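Local coordinates for arylamine n-acetyltransferase NAT (Mycobacterium tuberculosis, PDB 4BGF), which catalyses the transfer of an acetyl group, in this enzyme family from acetyl-CoA, onto the amino nitrogen of arylamines, at residues P107-L112 / S193-T198; G75-V80 / V126-G131. One frame throughout, in Å; residues are numbered along the deposited sequence.

Contact 1 (P107-L112 / S193-T198); sequences PQTHTL and SWYAST
The Y195 ring is the flat group that meets the opposite segment, and P107 and T109 approach it obliquely. The methyl CG2 of T109 lies 4.2 Å from CD1 of Y195, and CG of P107 lies 4.3 Å from CE1 of Y195, so two neighbouring ring carbons each receive one aliphatic carbon. H199 stacks on the same tyrosine ring from outside the two segments. With its ring anti to the backbone N (chi1 -170°), Y195 leans out from the helix towards the loop. T109 has OG1 between its backbone N and carbonyl carbon (chi1 53°), while CG2 stands anti to the carbonyl carbon and is the branch offered to Y195. Beside it, CB of T109 lies 4.4 Å from CB of A196, the pair whose CA atoms, 6.3 Å apart, are the nearest across the two segments. Together the segments bury 131 Å² through these carbon-to-carbon contacts; P107 and Y195 are exposed and A196 is buried.

Q108 centres an inverse gamma turn, and T109 and H110 both face A93 on the adjacent strand 87-95, a classic beta bulge. The bulge leads into strand 110-116 at H110, the probable histidine of a Cys-His-Asp triad. This irregular entry meets helix 186-198 near the helix's C-terminal end. There, S193 O accepts from S197 N at 2.9 Å and S197 OG at 2.7 Å, the two donors arriving from opposite faces of the carbonyl plane.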
loop_
_atom_site.group_PDB
_atom_site.type_symbol
_atom_site.label_atom_id
_atom_site.label_comp_id
_atom_site.label_asym_id
_atom_site.label_seq_id
_atom_site.Cartn_x
_atom_site.Cartn_y
_atom_site.Cartn_z
ATOM N N PRO A 107 15.796 -5.177 -4.195
ATOM C CA PRO A 107 15.708 -5.976 -2.971
ATOM C C PRO A 107 14.268 -6.383 -2.720
ATOM O O PRO A 107 13.362 -5.713 -3.199
ATOM C CB PRO A 107 16.217 -5.017 -1.885
ATOM C CG PRO A 107 15.905 -3.693 -2.379
ATOM C CD PRO A 107 16.089 -3.764 -3.891
ATOM N N GLN A 108 14.048 -7.463 -1.983
ATOM C CA GLN A 108 12.675 -7.859 -1.654
ATOM C C GLN A 108 12.065 -7.005 -0.590
ATOM O O GLN A 108 11.971 -7.430 0.531
ATOM C CB GLN A 108 12.630 -9.301 -1.212
ATOM C CG GLN A 108 12.673 -10.225 -2.375
ATOM C CD GLN A 108 12.637 -11.643 -1.961
ATOM O OE1 GLN A 108 13.219 -12.012 -0.950
ATOM N NE2 GLN A 108 11.935 -12.461 -2.729
ATOM N N THR A 109 11.676 -5.793 -0.946
ATOM C CA THR A 109 11.244 -4.805 0.027
ATOM C C THR A 109 9.788 -4.425 -0.235
ATOM O O THR A 109 9.337 -3.368 0.168
ATOM C CB THR A 109 12.128 -3.517 0.008
ATOM O OG1 THR A 109 12.198 -2.986 -1.312
ATOM C CG2 THR A 109 13.538 -3.778 0.515
ATOM N N HIS A 110 9.092 -5.279 -0.975
ATOM C CA HIS A 110 7.652 -5.238 -1.027
ATOM C C HIS A 110 7.032 -6.515 -0.398
ATOM O O HIS A 110 7.647 -7.568 -0.368
ATOM C CB HIS A 110 7.175 -5.036 -2.462
ATOM C CG HIS A 110 5.698 -4.867 -2.568
ATOM N ND1 HIS A 110 5.030 -3.841 -1.944
ATOM C CD2 HIS A 110 4.760 -5.620 -3.184
ATOM C CE1 HIS A 110 3.740 -3.953 -2.186
ATOM N NE2 HIS A 110 3.550 -5.016 -2.940
ATOM N N THR A 111 5.831 -6.379 0.134
ATOM C CA THR A 111 5.140 -7.478 0.734
ATOM C C THR A 111 3.684 -7.338 0.361
ATOM O O THR A 111 3.164 -6.224 0.306
ATOM C CB THR A 111 5.342 -7.496 2.268
ATOM O OG1 THR A 111 4.814 -8.713 2.823
ATOM C CG2 THR A 111 4.690 -6.333 2.928
ATOM N N LEU A 112 3.060 -8.463 0.038
ATOM C CA LEU A 112 1.632 -8.543 -0.213
ATOM C C LEU A 112 1.070 -9.783 0.559
ATOM O O LEU A 112 1.782 -10.389 1.359
ATOM C CB LEU A 112 1.370 -8.677 -1.720
ATOM C CG LEU A 112 1.969 -9.925 -2.405
ATOM C CD1 LEU A 112 1.160 -10.313 -3.564
ATOM C CD2 LEU A 112 3.446 -9.774 -2.829
ATOM N N SER A 193 11.807 -4.444 5.937
ATOM C CA SER A 193 11.321 -3.123 6.318
ATOM C C SER A 193 12.411 -2.269 6.982
ATOM O O SER A 193 12.394 -1.063 6.850
ATOM C CB SER A 193 10.127 -3.227 7.247
ATOM O OG SER A 193 9.553 -1.953 7.467
ATOM N N TRP A 194 13.308 -2.897 7.737
ATOM C CA TRP A 194 14.422 -2.186 8.334
ATOM C C TRP A 194 15.301 -1.601 7.252
ATOM O O TRP A 194 15.767 -0.486 7.363
ATOM C CB TRP A 194 15.253 -3.122 9.247
ATOM C CG TRP A 194 16.460 -2.464 9.862
ATOM C CD1 TRP A 194 17.768 -2.590 9.471
ATOM C CD2 TRP A 194 16.461 -1.564 10.979
ATOM N NE1 TRP A 194 18.576 -1.829 10.272
ATOM C CE2 TRP A 194 17.808 -1.186 11.205
ATOM C CE3 TRP A 194 15.454 -1.040 11.809
ATOM C CZ2 TRP A 194 18.171 -0.307 12.221
ATOM C CZ3 TRP A 194 15.807 -0.170 12.804
ATOM C CH2 TRP A 194 17.157 0.191 13.013
ATOM N N TYR A 195 15.561 -2.378 6.220
ATOM C CA TYR A 195 16.327 -1.890 5.084
ATOM C C TYR A 195 15.544 -0.771 4.381
ATOM O O TYR A 195 16.090 0.302 4.129
ATOM C CB TYR A 195 16.580 -3.035 4.119
ATOM C CG TYR A 195 17.556 -2.726 3.036
ATOM C CD1 TYR A 195 17.142 -2.157 1.843
ATOM C CD2 TYR A 195 18.900 -3.021 3.199
ATOM C CE1 TYR A 195 18.048 -1.872 0.841
ATOM C CE2 TYR A 195 19.823 -2.751 2.210
ATOM C CZ TYR A 195 19.391 -2.164 1.028
ATOM O OH TYR A 195 20.331 -1.909 0.047
ATOM N N ALA A 196 14.258 -1.014 4.092
ATOM C CA ALA A 196 13.394 -0.019 3.441
ATOM C C ALA A 196 13.339 1.341 4.154
ATOM O O ALA A 196 13.288 2.379 3.517
ATOM C CB ALA A 196 11.958 -0.576 3.278
ATOM N N SER A 197 13.312 1.330 5.481
ATOM C CA SER A 197 13.105 2.550 6.251
ATOM C C SER A 197 14.364 3.100 6.931
ATOM O O SER A 197 14.258 4.025 7.718
ATOM C CB SER A 197 12.015 2.310 7.293
ATOM O OG SER A 197 12.414 1.304 8.187
ATOM N N THR A 198 15.525 2.495 6.673
ATOM C CA THR A 198 16.801 2.982 7.208
ATOM C C THR A 198 17.981 3.100 6.206
ATOM O O THR A 198 18.852 3.936 6.413
ATOM C CB THR A 198 17.329 2.173 8.465
ATOM O OG1 THR A 198 17.657 0.827 8.123
ATOM C CG2 THR A 198 16.328 2.146 9.576
#

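Contact 2 (G75-V80 / V126-G131); sequences GLMGYV and VDVGFG
M77 and V128 mark the closest backbone approach, with their CA atoms 7.7 Å apart: segment 75-80 is a regular helical turn, whereas 126-131 leaves the end of strand 124-126 and continues as a loop. Helical bonds from Y79 N to G75 O (3.2 Å) and V80 N to L76 O support the first assignment. In the loop, G129 N donates to D127 OD1 at 3.0 Å, an Asx turn whose donor stands 36° out of the carboxylate plane.

A single side chain, M77, carries the helix's half of the interface. Its CB meets CG2 of V128 at 3.9 Å, and its CG meets CG1 of V126 at 4.2 Å, so the two valines bear on successive carbons of the methionine. CG lies anti to the backbone N (chi1 -180°), and the chain then bends at both chi2 and chi3, turning the thioether away from a straight extension. V128 places CG2 between its backbone N and carbonyl carbon, which presents that methyl to M77. All three touching residues are buried; H32 of helix 22-35 touches both M77 and V128, and L113 of strand 110-116 also packs on M77.

D127 directs its CB away from the helix, opposite in sense to V126 and V128. N74, just before the helical segment, donates from ND2 to D127 OD1 and accepts from V128 N at its own OD1, while D127 OD2 is hydrogen-bonded to H110 NE2. This charge-relay geometry is consistent with the acidic member of the Cys-His-Asp triad characteristic of arylamine N-acetyltransferases.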
loop_
_atom_site.group_PDB
_atom_site.type_symbol
_atom_site.label_atom_id
_atom_site.label_comp_id
_atom_site.label_asym_id
_atom_site.label_seq_id
_atom_site.Cartn_x
_atom_site.Cartn_y
_atom_site.Cartn_z
ATOM N N GLY A 75 0.611 -5.446 6.618
ATOM C CA GLY A 75 0.628 -5.866 8.017
ATOM C C GLY A 75 -0.735 -5.700 8.676
ATOM O O GLY A 75 -1.271 -6.660 9.228
ATOM N N LEU A 76 -1.317 -4.506 8.596
ATOM C CA LEU A 76 -2.584 -4.247 9.288
ATOM C C LEU A 76 -3.742 -4.972 8.629
ATOM O O LEU A 76 -4.588 -5.513 9.301
ATOM C CB LEU A 76 -2.913 -2.744 9.385
ATOM C CG LEU A 76 -4.212 -2.387 10.137
ATOM C CD1 LEU A 76 -4.190 -2.828 11.621
ATOM C CD2 LEU A 76 -4.481 -0.890 10.004
ATOM N N MET A 77 -3.799 -4.959 7.313
ATOM C CA MET A 77 -4.800 -5.728 6.625
ATOM C C MET A 77 -4.710 -7.235 6.995
ATOM O O MET A 77 -5.724 -7.851 7.324
ATOM C CB MET A 77 -4.648 -5.502 5.127
ATOM C CG MET A 77 -5.649 -6.246 4.280
ATOM S SD MET A 77 -7.416 -6.005 4.737
ATOM C CE MET A 77 -7.816 -4.313 4.226
ATOM N N GLY A 78 -3.506 -7.808 6.958
ATOM C CA GLY A 78 -3.275 -9.193 7.344
ATOM C C GLY A 78 -3.792 -9.600 8.728
ATOM O O GLY A 78 -4.379 -10.653 8.896
ATOM N N TYR A 79 -3.554 -8.775 9.727
ATOM C CA TYR A 79 -4.120 -9.003 11.043
ATOM C C TYR A 79 -5.633 -8.875 11.073
ATOM O O TYR A 79 -6.288 -9.602 11.807
ATOM C CB TYR A 79 -3.535 -8.008 12.025
ATOM C CG TYR A 79 -2.072 -8.213 12.246
ATOM C CD1 TYR A 79 -1.546 -9.479 12.423
ATOM C CD2 TYR A 79 -1.213 -7.145 12.260
ATOM C CE1 TYR A 79 -0.205 -9.664 12.614
ATOM C CE2 TYR A 79 0.134 -7.319 12.440
ATOM C CZ TYR A 79 0.625 -8.574 12.614
ATOM O OH TYR A 79 1.969 -8.734 12.810
ATOM N N VAL A 80 -6.189 -7.935 10.312
ATOM C CA VAL A 80 -7.633 -7.808 10.227
ATOM C C VAL A 80 -8.300 -9.043 9.601
ATOM O O VAL A 80 -9.281 -9.536 10.134
ATOM C CB VAL A 80 -8.071 -6.526 9.487
ATOM C CG1 VAL A 80 -9.559 -6.537 9.226
ATOM C CG2 VAL A 80 -7.710 -5.352 10.317
ATOM N N VAL A 126 -4.118 -10.193 -2.185
ATOM C CA VAL A 126 -4.569 -8.940 -1.599
ATOM C C VAL A 126 -3.345 -8.030 -1.385
ATOM O O VAL A 126 -2.320 -8.454 -0.851
ATOM C CB VAL A 126 -5.377 -9.195 -0.286
ATOM C CG1 VAL A 126 -5.836 -7.883 0.372
ATOM C CG2 VAL A 126 -6.552 -10.104 -0.561
ATOM N N ASP A 127 -3.433 -6.785 -1.846
ATOM C CA ASP A 127 -2.325 -5.827 -1.708
ATOM C C ASP A 127 -2.828 -4.384 -1.606
ATOM O O ASP A 127 -3.154 -3.779 -2.618
ATOM C CB ASP A 127 -1.346 -5.943 -2.890
ATOM C CG ASP A 127 -0.057 -5.202 -2.646
ATOM O OD1 ASP A 127 0.049 -4.561 -1.595
ATOM O OD2 ASP A 127 0.842 -5.255 -3.493
ATOM N N VAL A 128 -2.876 -3.841 -0.390
ATOM C CA VAL A 128 -3.308 -2.464 -0.156
ATOM C C VAL A 128 -2.095 -1.586 0.168
ATOM O O VAL A 128 -2.248 -0.517 0.745
ATOM C CB VAL A 128 -4.403 -2.348 0.979
ATOM C CG1 VAL A 128 -5.643 -3.114 0.596
ATOM C CG2 VAL A 128 -3.907 -2.855 2.353
ATOM N N GLY A 129 -0.902 -2.034 -0.222
ATOM C CA GLY A 129 0.320 -1.394 0.211
ATOM C C GLY A 129 1.291 -1.021 -0.877
ATOM O O GLY A 129 2.410 -0.640 -0.580
ATOM N N PHE A 130 0.881 -1.144 -2.134
ATOM C CA PHE A 130 1.738 -0.803 -3.237
ATOM C C PHE A 130 1.713 0.718 -3.594
ATOM O O PHE A 130 2.549 1.190 -4.353
ATOM C CB PHE A 130 1.421 -1.694 -4.445
ATOM C CG PHE A 130 2.391 -1.541 -5.562
ATOM C CD1 PHE A 130 3.687 -2.001 -5.440
ATOM C CD2 PHE A 130 2.020 -0.911 -6.730
ATOM C CE1 PHE A 130 4.599 -1.833 -6.451
ATOM C CE2 PHE A 130 2.913 -0.741 -7.757
ATOM C CZ PHE A 130 4.219 -1.206 -7.620
ATOM N N GLY A 131 0.806 1.485 -3.005
ATOM C CA GLY A 131 0.804 2.912 -3.234
ATOM C C GLY A 131 -0.261 3.187 -4.252
ATOM O O GLY A 131 -1.222 2.432 -4.330
#

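From the N terminus, the chain first passes through 75-80 on helix 70-83, then 107-112 at the start of strand 110-116, then 126-131, which closes contact 2 across 45 intervening residues; 193-198 closes contact 1 much later, across 80. Their segments alternate, so the two closures cross rather than nest. Contact 2 ties helix 70-83 to the end of strand 124-126 and the loop that follows it, and contact 1 brings helix 186-198 to the bulged entry of strand 110-116. Although their centres lie 14 Å apart, the contacts meet between 107-112 and 126-131, at the H110–D127 pair and where H110 CE1 packs against F130 CD1 at 3.8 Å.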